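Local coordinates for protein helicase of the snf2/rad54 family (Sulfolobus solfataricus, PDB 1Z5Z) that probably works as the C-terminal half of a SWI2/SNF2-type ATPase core, a motor that uses ATP to act on duplex DNA, at residues Ile155-Lys158 against Phe159-Pro163; Val187-Phe190 against Asp191-Asn195; Leu220-Gly224 against Thr225-Lys229. One frame throughout, in Å; residues are numbered along the deposited sequence.

Interaction 1 (Ile155-Lys158 against Phe159-Pro163)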
ATOM      1  N   ILE A 155     -10.156 -20.310  -3.980  1.00 41.11           N
ATOM      2  CA  ILE A 155      -9.342 -19.344  -4.713  1.00 39.48           C
ATOM      3  C   ILE A 155      -7.863 -19.649  -4.511  1.00 36.48           C
ATOM      4  O   ILE A 155      -7.081 -19.543  -5.445  1.00 34.77           O
ATOM      5  CB  ILE A 155      -9.614 -17.872  -4.258  1.00 37.67           C
ATOM      6  CG1 ILE A 155     -10.877 -17.353  -4.952  1.00 40.56           C
ATOM      7  CG2 ILE A 155      -8.395 -16.960  -4.604  1.00 32.23           C
ATOM      8  CD1 ILE A 155     -11.406 -16.039  -4.383  1.00 41.52           C
ATOM      9  N   ILE A 156      -7.486 -20.009  -3.288  1.00 36.25           N
ATOM     10  CA  ILE A 156      -6.073 -20.302  -2.989  1.00 38.49           C
ATOM     11  C   ILE A 156      -5.592 -21.521  -3.754  1.00 41.26           C
ATOM     12  O   ILE A 156      -4.456 -21.577  -4.242  1.00 41.24           O
ATOM     13  CB  ILE A 156      -5.862 -20.570  -1.495  1.00 38.19           C
ATOM     14  CG1 ILE A 156      -5.918 -19.252  -0.724  1.00 35.78           C
ATOM     15  CG2 ILE A 156      -4.512 -21.282  -1.279  1.00 37.71           C
ATOM     16  CD1 ILE A 156      -6.276 -19.380   0.726  1.00 38.82           C
ATOM     17  N   SER A 157      -6.465 -22.515  -3.825  1.00 41.58           N
ATOM     18  CA  SER A 157      -6.162 -23.753  -4.524  1.00 44.55           C
ATOM     19  C   SER A 157      -6.012 -23.425  -6.012  1.00 44.94           C
ATOM     20  O   SER A 157      -5.077 -23.879  -6.699  1.00 43.28           O
ATOM     21  CB  SER A 157      -7.306 -24.755  -4.275  1.00 44.36           C
ATOM     22  OG  SER A 157      -7.361 -25.729  -5.298  1.00 54.18           O
ATOM     23  N   LYS A 158      -6.916 -22.591  -6.506  1.00 45.04           N
ATOM     24  CA  LYS A 158      -6.851 -22.224  -7.898  1.00 45.37           C
ATOM     25  C   LYS A 158      -5.540 -21.514  -8.253  1.00 45.69           C
ATOM     26  O   LYS A 158      -4.956 -21.769  -9.315  1.00 45.88           O
ATOM     27  CB  LYS A 158      -8.017 -21.338  -8.269  1.00 48.38           C
ATOM     28  CG  LYS A 158      -7.970 -20.894  -9.705  1.00 55.29           C
ATOM     29  CD  LYS A 158      -8.974 -19.786  -9.993  1.00 63.08           C
ATOM     30  CE  LYS A 158     -10.415 -20.262  -9.933  1.00 64.93           C
ATOM     31  NZ  LYS A 158     -11.352 -19.125 -10.156  1.00 68.89           N
ATOM     32  N   PHE A 159      -5.061 -20.626  -7.387  1.00 41.40           N
ATOM     33  CA  PHE A 159      -3.825 -19.916  -7.703  1.00 38.95           C
ATOM     34  C   PHE A 159      -2.630 -20.827  -7.529  1.00 39.30           C
ATOM     35  O   PHE A 159      -1.713 -20.784  -8.317  1.00 37.73           O
ATOM     36  CB  PHE A 159      -3.640 -18.681  -6.809  1.00 34.97           C
ATOM     37  CG  PHE A 159      -2.355 -17.922  -7.070  1.00 30.26           C
ATOM     38  CD1 PHE A 159      -1.232 -18.137  -6.279  1.00 32.73           C
ATOM     39  CD2 PHE A 159      -2.254 -17.022  -8.131  1.00 33.14           C
ATOM     40  CE1 PHE A 159      -0.019 -17.464  -6.539  1.00 29.14           C
ATOM     41  CE2 PHE A 159      -1.047 -16.343  -8.409  1.00 31.22           C
ATOM     42  CZ  PHE A 159       0.070 -16.568  -7.607  1.00 31.62           C
ATOM     43  N   GLN A 160      -2.645 -21.640  -6.481  1.00 40.60           N
ATOM     44  CA  GLN A 160      -1.532 -22.521  -6.188  1.00 44.39           C
ATOM     45  C   GLN A 160      -1.339 -23.677  -7.163  1.00 48.63           C
ATOM     46  O   GLN A 160      -0.213 -24.101  -7.388  1.00 47.73           O
ATOM     47  CB  GLN A 160      -1.695 -23.113  -4.787  1.00 41.75           C
ATOM     48  CG  GLN A 160      -1.429 -22.171  -3.631  1.00 42.24           C
ATOM     49  CD  GLN A 160       0.045 -21.832  -3.470  1.00 43.72           C
ATOM     50  OE1 GLN A 160       0.568 -20.880  -4.078  1.00 38.61           O
ATOM     51  NE2 GLN A 160       0.729 -22.621  -2.648  1.00 44.16           N
ATOM     52  N   ASN A 161      -2.425 -24.172  -7.748  1.00 52.14           N
ATOM     53  CA  ASN A 161      -2.308 -25.338  -8.618  1.00 54.66           C
ATOM     54  C   ASN A 161      -2.480 -25.177 -10.105  1.00 55.88           C
ATOM     55  O   ASN A 161      -2.171 -26.081 -10.850  1.00 58.69           O
ATOM     56  CB  ASN A 161      -3.276 -26.419  -8.150  1.00 54.84           C
ATOM     57  CG  ASN A 161      -3.255 -26.598  -6.662  1.00 54.86           C
ATOM     58  OD1 ASN A 161      -2.198 -26.797  -6.059  1.00 58.19           O
ATOM     59  ND2 ASN A 161      -4.423 -26.536  -6.054  1.00 59.33           N
ATOM     60  N   ASN A 162      -2.976 -24.050 -10.557  1.00 56.62           N
ATOM     61  CA  ASN A 162      -3.162 -23.875 -11.979  1.00 59.30           C
ATOM     62  C   ASN A 162      -2.159 -22.819 -12.511  1.00 60.26           C
ATOM     63  O   ASN A 162      -2.348 -21.629 -12.289  1.00 59.02           O
ATOM     64  CB  ASN A 162      -4.618 -23.457 -12.240  1.00 58.88           C
ATOM     65  CG  ASN A 162      -4.886 -23.198 -13.687  1.00 63.20           C
ATOM     66  OD1 ASN A 162      -3.968 -22.886 -14.438  1.00 66.43           O
ATOM     67  ND2 ASN A 162      -6.157 -23.292 -14.091  1.00 62.42           N
ATOM     68  N   PRO A 163      -1.071 -23.245 -13.214  1.00 61.75           N
ATOM     69  CA  PRO A 163      -0.061 -22.316 -13.763  1.00 62.10           C
ATOM     70  C   PRO A 163      -0.634 -21.254 -14.692  1.00 60.91           C
ATOM     71  O   PRO A 163      -0.011 -20.198 -14.901  1.00 60.90           O
ATOM     72  CB  PRO A 163       0.906 -23.243 -14.501  1.00 63.16           C
ATOM     73  CG  PRO A 163       0.831 -24.491 -13.725  1.00 64.86           C
ATOM     74  CD  PRO A 163      -0.657 -24.643 -13.465  1.00 63.68           C
TER
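Ile156 and Gln160 sit one helical turn apart near the end of helix 149-161, their side chains side by side and pointing the same way, with CG2 of Ile156 4.0 Å from CG of Gln160. The contact is the last turn of that helix. Its carbonyls are taken in sequence by amides four residues on. Gln160 N reaches Ile156 O at 2.9 Å, with an N-H...O angle of 158°, and the oxygens of Ile155 and Ser157 receive Phe159 N and Asn161 N in the same way. The series ends on a poorer bond: Asn162 N meets Lys158 O at 3.3 Å from above the carbonyl plane, as the helix unwinds from Asn161 onward, and Asn162 is the first residue to leave helical angles.

Asn161 folds its amide back over the turn. With its CG beside its own backbone N (chi1 -44°), ND2 comes to 2.8 Å from Ser157 O, too badly angled to be a hydrogen bond, and lies 3.1 Å from Ser157 OG. Both residues are solvent-exposed, where short polar side chains can stay close to the backbone.

The long polar side chains find partners elsewhere. Gln160 bends at chi2 (-71°), which carries its amide off the helix so that NE2 can donate to Thr182 OG1. Lys158, extended until a bend at chi3, forms a salt bridge with Glu139. Phe159 turns its ring inward onto Ile168 and meets Lys114 in a cation-pi contact, while Asn162 OD1 accepts from Ser164 N.

The terminal carbonyls of Phe159 and Gln160 lack helical amides ahead of them. Lys114 donates to the first, and also to Asn162 O just beyond the helix, while Ser183 OG bonds to the second; the lysine's positive charge probably also suits the negative end of the helix dipole.

Interaction 2 (Val187-Phe190 against Asp191-Asn195); sequences VIHF and DRWWN
His189 and Trp193 are joined by a nearly straight hydrogen bond, in which the indole NE1 donates to the imidazole ND1 at 2.9 Å with an N-H...N angle of 168°. This is the tight point of the contact. The acceptor lies in the indole plane, whereas the donor stands 32° out of the imidazole plane. The two rings meet rim to rim, planes at 40°, with neither over the other's face. Accepting at ND1 implies that this nitrogen carries no proton.

Trp194 completes the aromatic cluster from another direction, turning an edge toward the imidazole face in an offset edge-to-face pair with centroids 5.7 Å apart. Its CZ3 comes no nearer than 3.8 Å to His189 CB, and no hydrogen bond joins this looser aromatic pair. Arg192 CG lies 3.5 Å above one face of Trp194, toward its rim; both residues are partly exposed.

Phe190 and Asp191 form the buried end. Asp191 OD1 lies at the edge of the Phe190 ring, 4.0 Å from CD2, and the carboxylate is held by Thr119 OG1 and Gln120 N.

The chain here leaves strand 186-189 for the following loop. Phe190 is wedged between helices 96-110 and 122-136, on Thr101 and Ile128, while on the loop side Trp193 stacks with Phe118 of strand 115-119 and Trp194 rests on Lys219 of strand 216-222.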
ATOM      1  N   VAL A 187       6.035 -11.018  -6.121  1.00 30.64           N
ATOM      2  CA  VAL A 187       5.146 -10.494  -5.114  1.00 31.02           C
ATOM      3  C   VAL A 187       5.309  -8.985  -5.140  1.00 34.68           C
ATOM      4  O   VAL A 187       6.442  -8.482  -5.120  1.00 32.28           O
ATOM      5  CB  VAL A 187       5.527 -11.016  -3.670  1.00 34.10           C
ATOM      6  CG1 VAL A 187       4.582 -10.419  -2.626  1.00 31.54           C
ATOM      7  CG2 VAL A 187       5.471 -12.544  -3.609  1.00 33.33           C
ATOM      8  N   ILE A 188       4.178  -8.275  -5.239  1.00 29.38           N
ATOM      9  CA  ILE A 188       4.178  -6.812  -5.185  1.00 27.40           C
ATOM     10  C   ILE A 188       3.442  -6.372  -3.904  1.00 27.66           C
ATOM     11  O   ILE A 188       2.232  -6.680  -3.722  1.00 25.43           O
ATOM     12  CB  ILE A 188       3.410  -6.194  -6.371  1.00 26.12           C
ATOM     13  CG1 ILE A 188       4.146  -6.499  -7.682  1.00 27.13           C
ATOM     14  CG2 ILE A 188       3.258  -4.663  -6.189  1.00 25.08           C
ATOM     15  CD1 ILE A 188       3.411  -5.976  -8.942  1.00 26.84           C
ATOM     16  N   HIS A 189       4.152  -5.694  -3.004  1.00 26.41           N
ATOM     17  CA  HIS A 189       3.510  -5.174  -1.800  1.00 26.84           C
ATOM     18  C   HIS A 189       3.111  -3.739  -2.168  1.00 25.79           C
ATOM     19  O   HIS A 189       3.915  -2.821  -2.163  1.00 28.44           O
ATOM     20  CB  HIS A 189       4.454  -5.287  -0.611  1.00 31.26           C
ATOM     21  CG  HIS A 189       4.720  -6.712  -0.222  1.00 30.25           C
ATOM     22  ND1 HIS A 189       3.722  -7.558   0.221  1.00 29.92           N
ATOM     23  CD2 HIS A 189       5.847  -7.461  -0.291  1.00 30.98           C
ATOM     24  CE1 HIS A 189       4.226  -8.767   0.407  1.00 29.95           C
ATOM     25  NE2 HIS A 189       5.513  -8.733   0.105  1.00 31.80           N
ATOM     26  N   PHE A 190       1.848  -3.579  -2.550  1.00 27.59           N
ATOM     27  CA  PHE A 190       1.329  -2.290  -3.022  1.00 27.70           C
ATOM     28  C   PHE A 190       1.417  -1.169  -2.006  1.00 29.10           C
ATOM     29  O   PHE A 190       1.630  -0.003  -2.361  1.00 27.96           O
ATOM     30  CB  PHE A 190      -0.106  -2.475  -3.477  1.00 25.78           C
ATOM     31  CG  PHE A 190      -0.574  -1.420  -4.421  1.00 26.62           C
ATOM     32  CD1 PHE A 190      -0.308  -1.540  -5.790  1.00 27.81           C
ATOM     33  CD2 PHE A 190      -1.267  -0.316  -3.966  1.00 22.63           C
ATOM     34  CE1 PHE A 190      -0.737  -0.582  -6.692  1.00 27.59           C
ATOM     35  CE2 PHE A 190      -1.705   0.675  -4.864  1.00 29.03           C
ATOM     36  CZ  PHE A 190      -1.447   0.543  -6.231  1.00 27.30           C
ATOM     37  N   ASP A 191       1.229  -1.511  -0.730  1.00 27.20           N
ATOM     38  CA  ASP A 191       1.353  -0.523   0.343  1.00 27.54           C
ATOM     39  C   ASP A 191       1.776  -1.307   1.590  1.00 28.59           C
ATOM     40  O   ASP A 191       1.783  -2.546   1.572  1.00 27.85           O
ATOM     41  CB  ASP A 191       0.039   0.264   0.560  1.00 28.85           C
ATOM     42  CG  ASP A 191      -1.159  -0.632   0.674  1.00 27.52           C
ATOM     43  OD1 ASP A 191      -2.128  -0.432  -0.091  1.00 29.37           O
ATOM     44  OD2 ASP A 191      -1.133  -1.543   1.537  1.00 31.93           O
ATOM     45  N   ARG A 192       2.142  -0.588   2.642  1.00 29.81           N
ATOM     46  CA  ARG A 192       2.647  -1.202   3.856  1.00 33.19           C
ATOM     47  C   ARG A 192       1.579  -1.855   4.700  1.00 31.06           C
ATOM     48  O   ARG A 192       1.165  -1.294   5.685  1.00 31.87           O
ATOM     49  CB  ARG A 192       3.412  -0.154   4.684  1.00 37.09           C
ATOM     50  CG  ARG A 192       4.598  -0.790   5.435  1.00 46.91           C
ATOM     51  CD  ARG A 192       5.373   0.159   6.323  1.00 53.36           C
ATOM     52  NE  ARG A 192       6.701  -0.406   6.575  1.00 59.66           N
ATOM     53  CZ  ARG A 192       7.783  -0.172   5.827  1.00 62.93           C
ATOM     54  NH1 ARG A 192       8.930  -0.747   6.146  1.00 66.51           N
ATOM     55  NH2 ARG A 192       7.738   0.653   4.781  1.00 60.81           N
ATOM     56  N   TRP A 193       1.139  -3.049   4.306  1.00 30.83           N
ATOM     57  CA  TRP A 193       0.061  -3.767   5.018  1.00 31.20           C
ATOM     58  C   TRP A 193       0.560  -4.663   6.153  1.00 35.15           C
ATOM     59  O   TRP A 193      -0.200  -5.069   7.042  1.00 31.32           O
ATOM     60  CB  TRP A 193      -0.671  -4.688   4.043  1.00 31.12           C
ATOM     61  CG  TRP A 193       0.229  -5.777   3.453  1.00 32.56           C
ATOM     62  CD1 TRP A 193       1.000  -5.684   2.333  1.00 29.54           C
ATOM     63  CD2 TRP A 193       0.459  -7.096   3.986  1.00 35.39           C
ATOM     64  NE1 TRP A 193       1.694  -6.843   2.134  1.00 28.95           N
ATOM     65  CE2 TRP A 193       1.387  -7.732   3.132  1.00 33.23           C
ATOM     66  CE3 TRP A 193      -0.026  -7.800   5.114  1.00 36.44           C
ATOM     67  CZ2 TRP A 193       1.841  -9.048   3.350  1.00 28.22           C
ATOM     68  CZ3 TRP A 193       0.428  -9.110   5.338  1.00 34.70           C
ATOM     69  CH2 TRP A 193       1.353  -9.717   4.461  1.00 32.78           C
ATOM     70  N   TRP A 194       1.835  -5.011   6.063  1.00 35.98           N
ATOM     71  CA  TRP A 194       2.446  -5.953   6.979  1.00 38.65           C
ATOM     72  C   TRP A 194       2.844  -5.479   8.356  1.00 41.90           C
ATOM     73  O   TRP A 194       2.991  -4.276   8.652  1.00 38.86           O
ATOM     74  CB  TRP A 194       3.658  -6.616   6.300  1.00 38.65           C
ATOM     75  CG  TRP A 194       4.835  -5.713   6.167  1.00 40.97           C
ATOM     76  CD1 TRP A 194       5.791  -5.443   7.127  1.00 40.07           C
ATOM     77  CD2 TRP A 194       5.173  -4.915   5.029  1.00 40.08           C
ATOM     78  NE1 TRP A 194       6.692  -4.535   6.643  1.00 41.90           N
ATOM     79  CE2 TRP A 194       6.338  -4.192   5.359  1.00 39.81           C
ATOM     80  CE3 TRP A 194       4.598  -4.737   3.755  1.00 39.96           C
ATOM     81  CZ2 TRP A 194       6.940  -3.308   4.470  1.00 42.32           C
ATOM     82  CZ3 TRP A 194       5.195  -3.853   2.868  1.00 37.05           C
ATOM     83  CH2 TRP A 194       6.355  -3.150   3.227  1.00 42.58           C
ATOM     84  N   ASN A 195       3.013  -6.471   9.211  1.00 45.68           N
ATOM     85  CA  ASN A 195       3.397  -6.236  10.581  1.00 48.18           C
ATOM     86  C   ASN A 195       4.874  -5.864  10.658  1.00 49.32           C
ATOM     87  O   ASN A 195       5.735  -6.672  10.294  1.00 50.15           O
ATOM     88  CB  ASN A 195       3.165  -7.505  11.371  1.00 51.16           C
ATOM     89  CG  ASN A 195       3.465  -7.319  12.816  1.00 52.87           C
ATOM     90  OD1 ASN A 195       4.431  -6.636  13.173  1.00 53.15           O
ATOM     91  ND2 ASN A 195       2.651  -7.925  13.669  1.00 53.28           N
TER

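Interaction 3 (Leu220-Gly224 against Thr225-Lys229); sequences LISVG and TLEEK
A type II beta turn from Ser222 to Thr225 links strand 216-222 to helix 226-236, and Thr225 is the N-cap of that helix. Ser222 O closes the turn by accepting twice from Thr225: from the amide N at 3.2 Å and from OG1 at 2.7 Å, both donors approaching from the same face of the carbonyl plane. Thr225 OG1 can do this because it sits between its own backbone N and carbonyl carbon (chi1 67°); there it also accepts from Glu227 N at 3.1 Å, the capping bond. Threonine thus fits by giving one proton to the turn and receiving one from the first helical turn. Gly224 occupies the position of positive phi (73°), which glycine adopts easily.

Two glutamates of the first helical turn reach back to backbone amides. Glu227 OE2 takes Ser222 N at 2.7 Å, nearly along the C-O axis, and lies 2.9 Å from Ser222 OG in a weaker, unsettled contact. Glu228, extended beyond CG, brings OE2 to 2.8 Å from Gly224 N, which meets it from above the carboxylate plane. Between these polar links, Ile221 CG2 packs 3.6 Å from Glu228 CA. Carboxylates near a helix N-terminus probably also benefit from the helix dipole.

Glu227 OE1 forms a salt bridge with Lys97, and Lys229 NZ bonds to Ser267 OG. Backbone hydrogen bonds tie Ile221 to Val33 and Cys35 of edge strand 29-35; strand 186-189 flanks strand 216-222 on its other side. From there the turn carries the chain into helix 226-236, with helix 96-110 packed on Leu220.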
ATOM      1  N   LEU A 220       6.336  -1.176  -3.123  1.00 27.45           N
ATOM      2  CA  LEU A 220       6.085   0.111  -3.715  1.00 29.60           C
ATOM      3  C   LEU A 220       6.185   1.195  -2.640  1.00 29.53           C
ATOM      4  O   LEU A 220       5.603   1.055  -1.558  1.00 28.90           O
ATOM      5  CB  LEU A 220       4.699   0.125  -4.375  1.00 28.62           C
ATOM      6  CG  LEU A 220       4.460  -0.977  -5.438  1.00 30.75           C
ATOM      7  CD1 LEU A 220       3.251  -0.596  -6.260  1.00 30.37           C
ATOM      8  CD2 LEU A 220       5.665  -1.149  -6.372  1.00 31.65           C
ATOM      9  N   ILE A 221       6.890   2.281  -2.938  1.00 25.63           N
ATOM     10  CA  ILE A 221       7.048   3.383  -1.975  1.00 30.60           C
ATOM     11  C   ILE A 221       6.837   4.723  -2.633  1.00 32.45           C
ATOM     12  O   ILE A 221       7.508   5.026  -3.628  1.00 32.33           O
ATOM     13  CB  ILE A 221       8.456   3.375  -1.358  1.00 33.88           C
ATOM     14  CG1 ILE A 221       8.635   2.127  -0.489  1.00 33.47           C
ATOM     15  CG2 ILE A 221       8.667   4.631  -0.496  1.00 29.79           C
ATOM     16  CD1 ILE A 221      10.030   2.054   0.138  1.00 42.52           C
ATOM     17  N   SER A 222       5.902   5.523  -2.123  1.00 29.40           N
ATOM     18  CA  SER A 222       5.658   6.844  -2.699  1.00 32.98           C
ATOM     19  C   SER A 222       6.752   7.871  -2.360  1.00 31.95           C
ATOM     20  O   SER A 222       6.987   8.220  -1.189  1.00 26.70           O
ATOM     21  CB  SER A 222       4.279   7.363  -2.290  1.00 31.15           C
ATOM     22  OG  SER A 222       3.314   6.586  -2.974  1.00 37.44           O
ATOM     23  N   VAL A 223       7.438   8.328  -3.412  1.00 32.80           N
ATOM     24  CA  VAL A 223       8.548   9.272  -3.273  1.00 33.87           C
ATOM     25  C   VAL A 223       8.162  10.528  -2.541  1.00 32.97           C
ATOM     26  O   VAL A 223       7.174  11.181  -2.877  1.00 30.89           O
ATOM     27  CB  VAL A 223       9.160   9.651  -4.669  1.00 39.60           C
ATOM     28  CG1 VAL A 223      10.217  10.759  -4.495  1.00 39.63           C
ATOM     29  CG2 VAL A 223       9.806   8.391  -5.314  1.00 33.57           C
ATOM     30  N   GLY A 224       8.940  10.827  -1.501  1.00 33.33           N
ATOM     31  CA  GLY A 224       8.737  12.029  -0.706  1.00 35.33           C
ATOM     32  C   GLY A 224       7.533  12.049   0.229  1.00 36.92           C
ATOM     33  O   GLY A 224       7.121  13.123   0.680  1.00 36.81           O
ATOM     34  N   THR A 225       6.977  10.882   0.547  1.00 33.29           N
ATOM     35  CA  THR A 225       5.804  10.856   1.420  1.00 32.33           C
ATOM     36  C   THR A 225       6.111  10.111   2.672  1.00 31.24           C
ATOM     37  O   THR A 225       7.237   9.620   2.844  1.00 31.32           O
ATOM     38  CB  THR A 225       4.653  10.133   0.758  1.00 32.21           C
ATOM     39  OG1 THR A 225       5.021   8.764   0.625  1.00 26.81           O
ATOM     40  CG2 THR A 225       4.379  10.712  -0.612  1.00 32.05           C
ATOM     41  N   LEU A 226       5.095   9.980   3.527  1.00 28.27           N
ATOM     42  CA  LEU A 226       5.277   9.268   4.781  1.00 28.72           C
ATOM     43  C   LEU A 226       5.697   7.845   4.482  1.00 30.86           C
ATOM     44  O   LEU A 226       6.312   7.221   5.357  1.00 30.81           O
ATOM     45  CB  LEU A 226       3.966   9.240   5.639  1.00 30.52           C
ATOM     46  CG  LEU A 226       2.835   8.297   5.208  1.00 29.73           C
ATOM     47  CD1 LEU A 226       1.762   8.310   6.270  1.00 29.71           C
ATOM     48  CD2 LEU A 226       2.224   8.720   3.876  1.00 27.11           C
ATOM     49  N   GLU A 227       5.371   7.309   3.291  1.00 29.43           N
ATOM     50  CA  GLU A 227       5.789   5.922   3.039  1.00 31.07           C
ATOM     51  C   GLU A 227       7.327   5.863   2.974  1.00 35.79           C
ATOM     52  O   GLU A 227       7.972   4.929   3.478  1.00 34.20           O
ATOM     53  CB  GLU A 227       5.211   5.413   1.722  1.00 33.73           C
ATOM     54  CG  GLU A 227       3.679   5.277   1.715  1.00 34.13           C
ATOM     55  CD  GLU A 227       3.168   4.627   0.439  1.00 38.65           C
ATOM     56  OE1 GLU A 227       2.224   3.794   0.497  1.00 37.14           O
ATOM     57  OE2 GLU A 227       3.699   4.965  -0.633  1.00 36.97           O
ATOM     58  N   GLU A 228       7.926   6.863   2.334  1.00 31.66           N
ATOM     59  CA  GLU A 228       9.374   6.891   2.242  1.00 34.36           C
ATOM     60  C   GLU A 228      10.010   7.114   3.617  1.00 30.21           C
ATOM     61  O   GLU A 228      10.994   6.450   3.944  1.00 35.13           O
ATOM     62  CB  GLU A 228       9.845   8.006   1.305  1.00 34.44           C
ATOM     63  CG  GLU A 228      11.358   7.927   1.066  1.00 43.53           C
ATOM     64  CD  GLU A 228      11.734   8.571  -0.236  1.00 45.26           C
ATOM     65  OE1 GLU A 228      12.515   7.951  -0.989  1.00 51.74           O
ATOM     66  OE2 GLU A 228      11.233   9.676  -0.505  1.00 41.08           O
ATOM     67  N   LYS A 229       9.478   8.075   4.382  1.00 32.38           N
ATOM     68  CA  LYS A 229       9.985   8.399   5.726  1.00 35.34           C
ATOM     69  C   LYS A 229       9.951   7.242   6.684  1.00 38.54           C
ATOM     70  O   LYS A 229      10.929   6.965   7.385  1.00 37.79           O
ATOM     71  CB  LYS A 229       9.181   9.529   6.353  1.00 36.05           C
ATOM     72  CG  LYS A 229       9.662  10.912   6.011  1.00 39.61           C
ATOM     73  CD  LYS A 229       9.809  11.089   4.545  1.00 43.18           C
ATOM     74  CE  LYS A 229      10.175  12.504   4.223  1.00 40.73           C
ATOM     75  NZ  LYS A 229       9.331  12.849   3.090  1.00 38.47           N
TER

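Along the chain the three contacts come in series, and all are short-range features where a helix or strand ends or begins. Interaction 1 ends helix 149-161, the helix of the beta-alpha-beta unit formed with strands 142-143 and 167-171; its centre is about 21 Å from interaction 2 and 33 Å from interaction 3, on the opposite side of the chain's centre from the latter. Interactions 2 and 3 touch, their centres about 13 Å apart: His189 O lies 3.1 Å from Leu220 N, probably hydrogen-bonded. Both lie on adjacent strands, 186-189 and 216-222, of the parallel sheet, which has the RecA-like form expected of a helicase C-terminal lobe, and interaction 3 leads toward the C-terminal helices.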